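Carbonic anhydrase (Neosartorya fumigata, PDB 7COI) probably catalyses the reversible hydration of carbon dioxide to hydrogencarbonate as a zinc-dependent beta-class carbonic anhydrase. Local coordinates at residues K277-L280 / T281-T285. Numbering follows the deposited sequence.
Sequences KARL and TSFKT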
loop_
_atom_site.group_PDB
_atom_site.type_symbol
_atom_site.label_atom_id
_atom_site.label_comp_id
_atom_site.label_asym_id
_atom_site.label_seq_id
_atom_site.Cartn_x
_atom_site.Cartn_y
_atom_site.Cartn_z
ATOM N N LYS A 277 -20.292 19.120 6.539
ATOM C CA LYS A 277 -20.459 19.182 8.017
ATOM C C LYS A 277 -20.246 17.776 8.602
ATOM O O LYS A 277 -19.483 17.660 9.577
ATOM C CB LYS A 277 -21.818 19.772 8.393
ATOM C CG LYS A 277 -22.002 21.204 7.912
ATOM C CD LYS A 277 -23.103 21.932 8.610
ATOM C CE LYS A 277 -23.328 23.316 8.033
ATOM N NZ LYS A 277 -24.124 24.159 8.953
ATOM N N ALA A 278 -20.899 16.761 8.039
ATOM C CA ALA A 278 -20.754 15.352 8.481
ATOM C C ALA A 278 -19.288 14.908 8.309
ATOM O O ALA A 278 -18.751 14.173 9.174
ATOM C CB ALA A 278 -21.704 14.469 7.702
ATOM N N ARG A 279 -18.657 15.345 7.211
ATOM C CA ARG A 279 -17.255 14.942 6.894
ATOM C C ARG A 279 -16.315 15.554 7.930
ATOM O O ARG A 279 -15.455 14.865 8.449
ATOM C CB ARG A 279 -16.889 15.372 5.476
ATOM C CG ARG A 279 -15.584 14.766 4.981
ATOM C CD ARG A 279 -15.502 14.715 3.475
ATOM N NE ARG A 279 -16.669 14.048 2.944
ATOM C CZ ARG A 279 -17.319 14.382 1.832
ATOM N NH1 ARG A 279 -16.872 15.323 1.021
ATOM N NH2 ARG A 279 -18.422 13.743 1.509
ATOM N N LEU A 280 -16.506 16.835 8.253
ATOM C CA LEU A 280 -15.721 17.549 9.299
ATOM C C LEU A 280 -15.805 16.760 10.610
ATOM O O LEU A 280 -14.755 16.461 11.229
ATOM C CB LEU A 280 -16.346 18.941 9.475
ATOM C CG LEU A 280 -15.504 20.212 9.430
ATOM C CD1 LEU A 280 -14.136 20.057 8.752
ATOM C CD2 LEU A 280 -16.334 21.318 8.776
ATOM N N THR A 281 -17.032 16.441 11.041
ATOM C CA THR A 281 -17.287 15.725 12.313
ATOM C C THR A 281 -16.550 14.383 12.279
ATOM O O THR A 281 -15.968 14.010 13.304
ATOM C CB THR A 281 -18.786 15.487 12.505
ATOM O OG1 THR A 281 -19.397 16.783 12.491
ATOM C CG2 THR A 281 -19.085 14.702 13.765
ATOM N N SER A 282 -16.597 13.703 11.132
ATOM C CA SER A 282 -16.162 12.290 10.980
ATOM C C SER A 282 -14.648 12.201 10.767
ATOM O O SER A 282 -14.099 11.145 11.115
ATOM C CB SER A 282 -16.881 11.621 9.858
ATOM O OG SER A 282 -18.270 11.548 10.116
ATOM N N PHE A 283 -13.998 13.254 10.237
ATOM C CA PHE A 283 -12.592 13.165 9.771
ATOM C C PHE A 283 -11.626 14.136 10.436
ATOM O O PHE A 283 -10.398 13.803 10.424
ATOM C CB PHE A 283 -12.535 13.303 8.254
ATOM C CG PHE A 283 -12.930 12.038 7.543
ATOM C CD1 PHE A 283 -12.008 11.026 7.307
ATOM C CD2 PHE A 283 -14.239 11.841 7.126
ATOM C CE1 PHE A 283 -12.393 9.856 6.672
ATOM C CE2 PHE A 283 -14.626 10.670 6.501
ATOM C CZ PHE A 283 -13.710 9.677 6.285
ATOM N N LYS A 284 -12.071 15.281 10.974
ATOM C CA LYS A 284 -11.091 16.246 11.549
ATOM C C LYS A 284 -10.468 15.643 12.824
ATOM O O LYS A 284 -11.253 15.136 13.651
ATOM C CB LYS A 284 -11.748 17.604 11.804
ATOM C CG LYS A 284 -10.783 18.778 11.905
ATOM C CD LYS A 284 -11.473 20.150 11.791
ATOM C CE LYS A 284 -12.761 20.224 12.596
ATOM N NZ LYS A 284 -13.110 21.601 13.018
ATOM N N THR A 285 -9.128 15.647 12.991
ATOM C CA THR A 285 -8.431 15.053 14.172
ATOM C C THR A 285 -7.622 16.104 14.943
ATOM O O THR A 285 -7.008 16.892 14.216
ATOM C CB THR A 285 -7.528 13.881 13.760
ATOM O OG1 THR A 285 -6.619 14.305 12.748
ATOM C CG2 THR A 285 -8.318 12.702 13.229
#
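Lys284 and Leu280 meet one turn apart at the C-terminal end of helix 273-283, the last helix modelled in this beta-carbonic anhydrase subunit. The Lys284 side chain starts with CB 3.3 Å from Leu280 O, the same carbonyl that accepts the backbone N of Lys284 at 2.9 Å. With CG anti to the backbone N (chi1 -159°), the chain first runs outward from the helix; an extended chi2 sets CD 4.0 Å from Leu280 CD1, and the bend at chi3 carries CE back toward the preceding turn, 4.1 Å from Leu280 CD1 with Leu280 CG just beyond. The two side chains thus lie alongside each other, pointing the same way, and helix 239-248 adjoins them through Leu242 and Gln246. Two hydroxyls bend back onto the preceding turn. Thr281 OG1 donates to Lys277 O and Ser282 OG to Ala278 O, and each carbonyl also takes the backbone N-H of the same residue from the opposite face of its plane. Farther round the helix, Arg279 CG lies 3.9 Å from Phe283 CD2, while the guanidinium, turned 73° from the ring, is held by Thr236 and Glu271 of its own chain and by Glu205 of the second subunit. With CG beside the backbone N and anti to the carbonyl carbon (chi1 -78°), the Phe283 ring turns its edge to Arg279 O, which lies in the ring plane 3.5 Å from Phe283 CD2.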